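Local coordinates for malarial CLPB2 atpase/hsp101 protein (Plasmodium falciparum, PDB 4IOD) that probably works as an ATP-hydrolysing chaperone of the ClpA/ClpB family, represented here by its helical amino-terminal Clp repeat domain, at residues B[31-36]-B[79-84]; B[35-40]-B[88-93]; B[51-56]-B[113-118]. All coordinates share one frame; numbering follows the deposited sequence. Where two conformers were deposited one is given.

In the fold
Contacts 1 and 2 adjoin at the small parallel sheet of the Clp amino-terminal domain and share Leu-35 and Lys-36, while contact 3 lies on the other side of the chain's centre, about 25 Å from contact 1 between centres. Contact 1 is a surface contact, in which one leucine rests on main chain beside a bound sulfate. Contact 2 is partly buried and mixes sheet bonds, a serine cap and apolar packing. Contact 3 is buried and joins two helices almost wholly through side-chain carbons. Helices 37-46 and 48-56 are consecutive, as are 91-106 and 114-121, and Ile-40 of contact 2 packs on Leu-117 of contact 3.

Contact 1 of 3, residues B[31-36]-B[79-84]; sequences GHNKLK and APLDNK. With SO4 (sulfate ion), chain E.
Leu-81 packs its isobutyl group mostly against main chain: CD2 lies 3.6 Å from Gly-31 O and CD1 3.5 Å from His-32 O, while CG sits over the CA of Gly-31. Within 31-36 the side chain it meets is Asn-33, which crosses it at about a right angle and brings ND2 within 3.4 Å of CD1, a van der Waals contact with the amide. Gly-31, at positive phi (75°), is the C-prime residue of a Schellman motif that ends helix 14-29. Its CA also approaches Ala-79 O at 3.4 Å. The turn that closes helix 14-29 lies against Ala-79 and Leu-81 by van der Waals contact, without polar bonding between the two segments.

Residues 32-34 grip a sulfate, probably from the crystallisation liquor. His-32 ND1 donates to O3 over 3.0 Å with the sulfur in the plane of the imidazole, and a longer, weak bond runs from the same nitrogen to O2. The main-chain N-H groups of Asn-33 and Lys-34 bind O4 and O2. The chi1 of His-32 (-65°) sets the ring beside the backbone N, and chi2 (-76°) turns its ND1 edge to the sulfate, while NE2 is bonded to Thr-75 O, which helps fix the ring's rotation.

Leu-81 is tied by a backbone bond to Lys-28 of helix 14-29, and Asn-33 is likewise bonded to Val-88. The contact thus joins the turn between helix 14-29 and strand 34-35 to the loop that runs from helix 61-74 to strand 88-89.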
loop_
_atom_site.group_PDB
_atom_site.type_symbol
_atom_site.label_atom_id
_atom_site.label_comp_id
_atom_site.label_asym_id
_atom_site.label_seq_id
_atom_site.Cartn_x
_atom_site.Cartn_y
_atom_site.Cartn_z
ATOM N N GLY B 31 17.452 1.253 -5.642
ATOM C CA GLY B 31 18.554 2.095 -5.220
ATOM C C GLY B 31 18.208 3.126 -4.168
ATOM O O GLY B 31 18.954 4.087 -3.970
ATOM N N HIS B 32 17.072 2.942 -3.497
ATOM C CA HIS B 32 16.637 3.889 -2.475
ATOM C C HIS B 32 16.955 3.390 -1.075
ATOM O O HIS B 32 16.620 2.253 -0.732
ATOM C CB HIS B 32 15.121 4.104 -2.551
ATOM C CG HIS B 32 14.660 4.749 -3.816
ATOM N ND1 HIS B 32 14.818 6.095 -4.066
ATOM C CD2 HIS B 32 14.037 4.236 -4.904
ATOM C CE1 HIS B 32 14.318 6.383 -5.254
ATOM N NE2 HIS B 32 13.832 5.273 -5.781
ATOM N N ASN B 33 17.558 4.251 -0.261
ATOM C CA ASN B 33 17.684 3.983 1.172
ATOM C C ASN B 33 16.411 4.340 1.939
ATOM O O ASN B 33 16.252 3.944 3.095
ATOM C CB ASN B 33 18.863 4.752 1.772
ATOM C CG ASN B 33 20.203 4.156 1.388
ATOM O OD1 ASN B 33 20.936 4.724 0.581
ATOM N ND2 ASN B 33 20.527 2.998 1.966
ATOM N N LYS B 34 15.518 5.107 1.312
ATOM C CA LYS B 34 14.257 5.473 1.963
ATOM C C LYS B 34 13.056 4.847 1.269
ATOM O O LYS B 34 12.880 5.008 0.057
ATOM C CB LYS B 34 14.090 6.996 2.011
ATOM C CG LYS B 34 15.146 7.675 2.864
ATOM C CD LYS B 34 15.017 9.178 2.846
ATOM C CE LYS B 34 16.265 9.795 3.459
ATOM N NZ LYS B 34 16.714 9.013 4.652
ATOM N N LEU B 35 12.232 4.148 2.047
ATOM C CA LEU B 35 11.011 3.527 1.540
ATOM C C LEU B 35 10.019 4.623 1.171
ATOM O O LEU B 35 9.781 5.530 1.974
ATOM C CB LEU B 35 10.390 2.637 2.625
ATOM C CG LEU B 35 9.071 1.923 2.300
ATOM C CD1 LEU B 35 9.243 0.964 1.130
ATOM C CD2 LEU B 35 8.544 1.181 3.529
ATOM N N LYS B 36 9.445 4.541 -0.030
ATOM C CA LYS B 36 8.445 5.508 -0.494
ATOM C C LYS B 36 7.109 4.791 -0.723
ATOM O O LYS B 36 7.088 3.566 -0.868
ATOM C CB LYS B 36 8.902 6.182 -1.792
ATOM C CG LYS B 36 10.135 7.078 -1.625
ATOM C CD LYS B 36 9.768 8.416 -0.966
ATOM C CE LYS B 36 11.000 9.264 -0.643
ATOM N NZ LYS B 36 11.708 9.736 -1.854
ATOM N N ALA B 79 21.206 1.608 -9.353
ATOM C CA ALA B 79 21.299 0.154 -9.267
ATOM C C ALA B 79 20.891 -0.319 -7.866
ATOM O O ALA B 79 20.982 0.445 -6.904
ATOM C CB ALA B 79 22.725 -0.299 -9.570
ATOM N N PRO B 80 20.439 -1.578 -7.759
ATOM C CA PRO B 80 20.093 -2.155 -6.451
ATOM C C PRO B 80 21.193 -1.913 -5.416
ATOM O O PRO B 80 22.384 -2.044 -5.734
ATOM C CB PRO B 80 19.973 -3.647 -6.755
ATOM C CG PRO B 80 19.482 -3.697 -8.179
ATOM C CD PRO B 80 20.141 -2.499 -8.870
ATOM N N LEU B 81 20.803 -1.515 -4.208
ATOM C CA LEU B 81 21.766 -1.305 -3.139
ATOM C C LEU B 81 22.279 -2.659 -2.672
ATOM O O LEU B 81 21.663 -3.692 -2.950
ATOM C CB LEU B 81 21.131 -0.546 -1.971
ATOM C CG LEU B 81 20.531 0.826 -2.299
ATOM C CD1 LEU B 81 20.078 1.570 -1.042
ATOM C CD2 LEU B 81 21.514 1.670 -3.081
ATOM N N ASP B 82 23.410 -2.669 -1.972
ATOM C CA ASP B 82 23.900 -3.922 -1.404
ATOM C C ASP B 82 22.876 -4.487 -0.413
ATOM O O ASP B 82 22.208 -3.733 0.300
ATOM C CB ASP B 82 25.265 -3.735 -0.739
ATOM C CG ASP B 82 25.184 -2.930 0.541
ATOM O OD1 ASP B 82 25.238 -1.684 0.460
ATOM O OD2 ASP B 82 25.063 -3.545 1.628
ATOM N N ASN B 83 22.755 -5.813 -0.390
ATOM C CA ASN B 83 21.725 -6.509 0.388
ATOM C C ASN B 83 21.642 -6.149 1.870
ATOM O O ASN B 83 20.591 -6.314 2.492
ATOM C CB ASN B 83 21.890 -8.028 0.244
ATOM N N LYS B 84 22.742 -5.664 2.434
ATOM C CA LYS B 84 22.791 -5.373 3.861
ATOM C C LYS B 84 22.584 -3.893 4.164
ATOM O O LYS B 84 22.611 -3.482 5.327
ATOM C CB LYS B 84 24.119 -5.846 4.456
HETATM S S SO4 E . 16.964 7.717 -1.394
HETATM O O1 SO4 E . 16.787 9.106 -0.996
HETATM O O2 SO4 E . 15.774 6.954 -1.010
HETATM O O3 SO4 E . 17.122 7.626 -2.849
HETATM O O4 SO4 E . 18.148 7.156 -0.751
#

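Contact 2 of 3, residues B[35-40]-B[88-93]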
loop_
_atom_site.group_PDB
_atom_site.type_symbol
_atom_site.label_atom_id
_atom_site.label_comp_id
_atom_site.label_asym_id
_atom_site.label_seq_id
_atom_site.Cartn_x
_atom_site.Cartn_y
_atom_site.Cartn_z
ATOM N N LEU B 35 12.232 4.148 2.047
ATOM C CA LEU B 35 11.011 3.527 1.540
ATOM C C LEU B 35 10.019 4.623 1.171
ATOM O O LEU B 35 9.781 5.530 1.974
ATOM C CB LEU B 35 10.390 2.637 2.625
ATOM C CG LEU B 35 9.071 1.923 2.300
ATOM C CD1 LEU B 35 9.243 0.964 1.130
ATOM C CD2 LEU B 35 8.544 1.181 3.529
ATOM N N LYS B 36 9.445 4.541 -0.030
ATOM C CA LYS B 36 8.445 5.508 -0.494
ATOM C C LYS B 36 7.109 4.791 -0.723
ATOM O O LYS B 36 7.088 3.566 -0.868
ATOM C CB LYS B 36 8.902 6.182 -1.792
ATOM C CG LYS B 36 10.135 7.078 -1.625
ATOM C CD LYS B 36 9.768 8.416 -0.966
ATOM C CE LYS B 36 11.000 9.264 -0.643
ATOM N NZ LYS B 36 11.708 9.736 -1.854
ATOM N N PRO B 37 5.996 5.546 -0.738
ATOM C CA PRO B 37 4.690 4.879 -0.871
ATOM C C PRO B 37 4.573 3.981 -2.108
ATOM O O PRO B 37 3.964 2.916 -2.018
ATOM C CB PRO B 37 3.711 6.052 -0.957
ATOM C CG PRO B 37 4.377 7.134 -0.114
ATOM C CD PRO B 37 5.855 6.985 -0.439
ATOM N N ILE B 38 5.150 4.388 -3.236
ATOM C CA ILE B 38 5.074 3.582 -4.451
ATOM C C ILE B 38 5.693 2.186 -4.271
ATOM O O ILE B 38 5.218 1.202 -4.852
ATOM C CB ILE B 38 5.681 4.332 -5.665
ATOM C CG1 ILE B 38 5.473 3.539 -6.956
ATOM C CG2 ILE B 38 7.166 4.650 -5.427
ATOM C CD1 ILE B 38 3.993 3.253 -7.263
ATOM N N HIS B 39 6.726 2.081 -3.438
ATOM C CA HIS B 39 7.349 0.773 -3.202
ATOM C C HIS B 39 6.405 -0.108 -2.397
ATOM O O HIS B 39 6.302 -1.321 -2.625
ATOM C CB HIS B 39 8.664 0.932 -2.456
ATOM C CG HIS B 39 9.625 1.848 -3.137
ATOM N ND1 HIS B 39 10.215 2.916 -2.499
ATOM C CD2 HIS B 39 10.093 1.864 -4.408
ATOM C CE1 HIS B 39 11.006 3.551 -3.344
ATOM N NE2 HIS B 39 10.948 2.935 -4.512
ATOM N N ILE B 40 5.727 0.500 -1.439
ATOM C CA ILE B 40 4.748 -0.247 -0.653
ATOM C C ILE B 40 3.575 -0.696 -1.534
ATOM O O ILE B 40 3.101 -1.828 -1.413
ATOM C CB ILE B 40 4.245 0.591 0.530
ATOM C CG1 ILE B 40 5.425 0.990 1.419
ATOM C CG2 ILE B 40 3.191 -0.185 1.328
ATOM C CD1 ILE B 40 5.056 1.981 2.521
ATOM N N VAL B 88 15.092 2.878 5.594
ATOM C CA VAL B 88 14.239 3.501 6.603
ATOM C C VAL B 88 13.024 4.095 5.915
ATOM O O VAL B 88 12.984 4.172 4.682
ATOM C CB VAL B 88 14.967 4.617 7.372
ATOM C CG1 VAL B 88 16.167 4.059 8.115
ATOM C CG2 VAL B 88 15.412 5.711 6.419
ATOM N N ASN B 89 12.038 4.509 6.708
ATOM C CA ASN B 89 10.843 5.140 6.166
ATOM C C ASN B 89 11.098 6.589 5.798
ATOM O O ASN B 89 11.629 7.355 6.602
ATOM C CB ASN B 89 9.703 5.086 7.188
ATOM C CG ASN B 89 9.193 3.674 7.426
ATOM O OD1 ASN B 89 9.301 2.816 6.561
ATOM N ND2 ASN B 89 8.616 3.437 8.607
ATOM N N SER B 90 10.715 6.969 4.584
ATOM C CA SER B 90 10.693 8.369 4.213
ATOM C C SER B 90 9.658 9.087 5.058
ATOM O O SER B 90 8.806 8.445 5.687
ATOM C CB SER B 90 10.299 8.517 2.750
ATOM O OG SER B 90 9.031 7.916 2.523
ATOM N N ALA B 91 9.713 10.416 5.053
ATOM C CA ALA B 91 8.684 11.219 5.698
ATOM C C ALA B 91 7.327 10.937 5.067
ATOM O O ALA B 91 6.307 10.970 5.752
ATOM C CB ALA B 91 9.012 12.699 5.598
ATOM N N GLU B 92 7.310 10.671 3.763
ATOM C CA GLU B 92 6.055 10.348 3.086
ATOM C C GLU B 92 5.429 9.073 3.670
ATOM O O GLU B 92 4.221 9.027 3.921
ATOM C CB GLU B 92 6.276 10.191 1.574
ATOM C CG GLU B 92 6.639 11.486 0.848
ATOM C CD GLU B 92 8.117 11.842 0.942
ATOM O OE1 GLU B 92 8.825 11.307 1.829
ATOM O OE2 GLU B 92 8.577 12.667 0.122
ATOM N N VAL B 93 6.255 8.053 3.901
ATOM C CA VAL B 93 5.772 6.775 4.413
ATOM C C VAL B 93 5.369 6.885 5.883
ATOM O O VAL B 93 4.450 6.203 6.342
ATOM C CB VAL B 93 6.810 5.660 4.166
ATOM C CG1 VAL B 93 6.571 4.450 5.063
ATOM C CG2 VAL B 93 6.758 5.236 2.710
#
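Leu-35 O is held by two donors from Ser-90. The hydroxyl OG donates to it over 2.6 Å and the main-chain N over 3.1 Å, both lying in the carbonyl plane. OG also accepts from Val-93 N (3.1 Å), so one serine hydroxyl caps the start of helix 91-106 and binds the neighbouring chain. That double role depends on its chi1 of 58°, which sets OG between the backbone N and the carbonyl carbon. From the same edge of Leu-35, N donates to Val-88 O over 2.7 Å in a nearly straight bond (169°).

These bonds pair Leu-35 with Asn-89 in the two-stranded parallel sheet of the Clp amino-terminal domain, where each strand passes through a single N-cap residue into a helix, 37-46 or 91-106. The two side chains lie side by side, with Asn-89 OD1 against Leu-35 CD2.

Where the helices begin, Val-93 presses its CG2 into the turn formed by Leu-35, Pro-37 and Ile-40. This methyl lies only 3.1 Å from Leu-35 O, closely packed against the doubly bonded carbonyl. It touches the ring carbon CD of Pro-37 at 3.7 Å and meets Ile-40 CD1 tip to tip at the same separation; Leu-35 CG approaches it from a crossing side chain. Pro-37 also leans on Glu-92 CB. On the more exposed side, the bent chain of Lys-36 lays CE on Ser-90 CB, and its NZ remains 4.7 Å from Glu-92 OE2, probably enough for a weak attraction but not a salt bridge.

At the N-cap of helix 37-46, Lys-36 N donates to His-39 ND1, with the donor tilted 16° from the imidazole plane. The ring of His-39 also meets that of His-32, and Ile-40 reaches Leu-20 of helix 14-29.

Contact 3 of 3, residues B[51-56]-B[113-118]; sequences STLFKE and DVEHLL
Leu-53 reaches across from helix 48-56 to Glu-115 and Leu-118 of helix 114-121, in the all-buried packing of two helices within the Clp amino-terminal domain. The short helical segments cross at -70° with their axes 11.3 Å apart, a spacing that side chains bridge.

Polar bonding stays on one side of the contact. At the first turn of helix 114-121, Asp-113 N donates to His-116 ND1 over 3.0 Å, the donor lying in the imidazole plane. Asp-113 OD2 forms salt bridges to Arg-15 and Lys-148. Glu-115 plays two parts: its aliphatic CG packs on Leu-53 CD2 at 3.8 Å, and the bend at chi2 (92°) carries the carboxylate past Leu-53 CD1, where OE2 is bonded to Tyr-49 OH and salt-bridged to Lys-148 NZ. A buried carboxylate so engaged is probably kept ionised.

The apolar contacts centre on CD2 of Leu-53; its distances hold for the conformer described here, a second having been deposited. With CG anti to the backbone N (chi1 -174°), the side chain extends so that this methyl sits 4.2 Å from Val-114 CG1 and 4.1 Å from Leu-118 CD2. Val-114 and Phe-54 both also touch Leu-44 of helix 37-46, while Leu-53 continues to Ile-144 of helix 138-153. The other branch of Leu-118 approaches the Phe-54 ring obliquely, CD1 lying 3.7 Å from CZ.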
loop_
_atom_site.group_PDB
_atom_site.type_symbol
_atom_site.label_atom_id
_atom_site.label_comp_id
_atom_site.label_asym_id
_atom_site.label_seq_id
_atom_site.Cartn_x
_atom_site.Cartn_y
_atom_site.Cartn_z
ATOM N N SER B 51 -3.641 -8.537 -3.772
ATOM C CA SER B 51 -4.083 -8.842 -5.122
ATOM C C SER B 51 -5.556 -9.252 -5.135
ATOM O O SER B 51 -6.291 -8.863 -6.046
ATOM C CB SER B 51 -3.200 -9.899 -5.790
ATOM O OG SER B 51 -3.214 -11.120 -5.073
ATOM N N THR B 52 -5.991 -10.001 -4.121
ATOM C CA THR B 52 -7.400 -10.389 -3.998
ATOM C C THR B 52 -8.260 -9.158 -3.756
ATOM O O THR B 52 -9.344 -9.017 -4.328
ATOM C CB THR B 52 -7.604 -11.397 -2.845
ATOM O OG1 THR B 52 -6.933 -12.617 -3.168
ATOM C CG2 THR B 52 -9.089 -11.679 -2.624
ATOM N N LEU B 53 -7.746 -8.257 -2.922
ATOM C CA LEU B 53 -8.434 -7.023 -2.609
ATOM C C LEU B 53 -8.689 -6.192 -3.867
ATOM O O LEU B 53 -9.785 -5.661 -4.062
ATOM C CB LEU B 53 -7.611 -6.226 -1.601
ATOM C CG LEU B 53 -8.265 -4.965 -1.049
ATOM C CD1 LEU B 53 -9.614 -5.287 -0.404
ATOM C CD2 LEU B 53 -7.327 -4.294 -0.048
ATOM N N PHE B 54 -7.681 -6.082 -4.726
ATOM C CA PHE B 54 -7.843 -5.306 -5.954
ATOM C C PHE B 54 -8.828 -5.953 -6.928
ATOM O O PHE B 54 -9.644 -5.263 -7.530
ATOM C CB PHE B 54 -6.494 -5.050 -6.647
ATOM C CG PHE B 54 -5.687 -3.933 -6.016
ATOM C CD1 PHE B 54 -6.234 -2.661 -5.868
ATOM C CD2 PHE B 54 -4.385 -4.152 -5.588
ATOM C CE1 PHE B 54 -5.498 -1.627 -5.294
ATOM C CE2 PHE B 54 -3.639 -3.129 -5.015
ATOM C CZ PHE B 54 -4.195 -1.862 -4.863
ATOM N N LYS B 55 -8.762 -7.273 -7.078
ATOM C CA LYS B 55 -9.666 -7.956 -8.014
ATOM C C LYS B 55 -11.104 -7.850 -7.543
ATOM O O LYS B 55 -12.033 -7.685 -8.339
ATOM C CB LYS B 55 -9.268 -9.425 -8.207
ATOM C CG LYS B 55 -10.229 -10.217 -9.110
ATOM C CD LYS B 55 -9.591 -11.503 -9.631
ATOM C CE LYS B 55 -10.661 -12.483 -10.102
ATOM N NZ LYS B 55 -10.107 -13.514 -11.025
ATOM N N GLU B 56 -11.384 -7.921 -6.069
ATOM C CA GLU B 56 -12.751 -7.741 -5.624
ATOM C C GLU B 56 -13.209 -6.305 -5.836
ATOM O O GLU B 56 -14.393 -6.031 -6.063
ATOM C CB GLU B 56 -12.789 -8.090 -4.145
ATOM C CG GLU B 56 -12.538 -9.513 -3.823
ATOM C CD GLU B 56 -12.520 -9.760 -2.333
ATOM O OE1 GLU B 56 -12.518 -8.762 -1.574
ATOM O OE2 GLU B 56 -12.512 -10.951 -1.929
ATOM N N ASP B 113 -4.705 -3.445 8.895
ATOM C CA ASP B 113 -4.839 -4.484 7.884
ATOM C C ASP B 113 -4.504 -3.896 6.520
ATOM O O ASP B 113 -4.258 -2.689 6.403
ATOM C CB ASP B 113 -6.271 -5.042 7.861
ATOM C CG ASP B 113 -6.329 -6.479 7.373
ATOM O OD1 ASP B 113 -5.452 -6.883 6.579
ATOM O OD2 ASP B 113 -7.248 -7.222 7.790
ATOM N N VAL B 114 -4.504 -4.743 5.501
ATOM C CA VAL B 114 -4.121 -4.302 4.159
ATOM C C VAL B 114 -5.002 -3.164 3.646
ATOM O O VAL B 114 -4.520 -2.261 2.946
ATOM C CB VAL B 114 -4.113 -5.465 3.168
ATOM C CG1 VAL B 114 -3.657 -4.996 1.789
ATOM C CG2 VAL B 114 -3.188 -6.573 3.670
ATOM N N GLU B 115 -6.282 -3.194 4.002
ATOM C CA GLU B 115 -7.212 -2.165 3.556
ATOM C C GLU B 115 -6.856 -0.798 4.130
ATOM O O GLU B 115 -7.006 0.237 3.471
ATOM C CB GLU B 115 -8.646 -2.541 3.944
ATOM C CG GLU B 115 -9.178 -3.785 3.225
ATOM C CD GLU B 115 -8.936 -5.081 3.991
ATOM O OE1 GLU B 115 -8.052 -5.118 4.875
ATOM O OE2 GLU B 115 -9.649 -6.075 3.712
ATOM N N HIS B 116 -6.382 -0.796 5.369
ATOM C CA HIS B 116 -6.037 0.444 6.037
ATOM C C HIS B 116 -4.750 1.007 5.483
ATOM O O HIS B 116 -4.594 2.220 5.378
ATOM C CB HIS B 116 -5.954 0.207 7.542
ATOM C CG HIS B 116 -7.167 -0.485 8.070
ATOM N ND1 HIS B 116 -7.139 -1.767 8.571
ATOM C CD2 HIS B 116 -8.466 -0.099 8.084
ATOM C CE1 HIS B 116 -8.365 -2.126 8.912
ATOM N NE2 HIS B 116 -9.189 -1.133 8.625
ATOM N N LEU B 117 -3.832 0.124 5.120
ATOM C CA LEU B 117 -2.605 0.561 4.473
ATOM C C LEU B 117 -2.941 1.152 3.099
ATOM O O LEU B 117 -2.383 2.175 2.696
ATOM C CB LEU B 117 -1.636 -0.613 4.341
ATOM C CG LEU B 117 -0.294 -0.309 3.681
ATOM C CD1 LEU B 117 0.392 0.820 4.429
ATOM C CD2 LEU B 117 0.557 -1.577 3.658
ATOM N N LEU B 118 -3.865 0.515 2.386
ATOM C CA LEU B 118 -4.309 1.022 1.090
ATOM C C LEU B 118 -4.850 2.444 1.220
ATOM O O LEU B 118 -4.536 3.316 0.414
ATOM C CB LEU B 118 -5.386 0.104 0.500
ATOM C CG LEU B 118 -5.982 0.504 -0.857
ATOM C CD1 LEU B 118 -4.954 0.337 -1.944
ATOM C CD2 LEU B 118 -7.208 -0.359 -1.174
#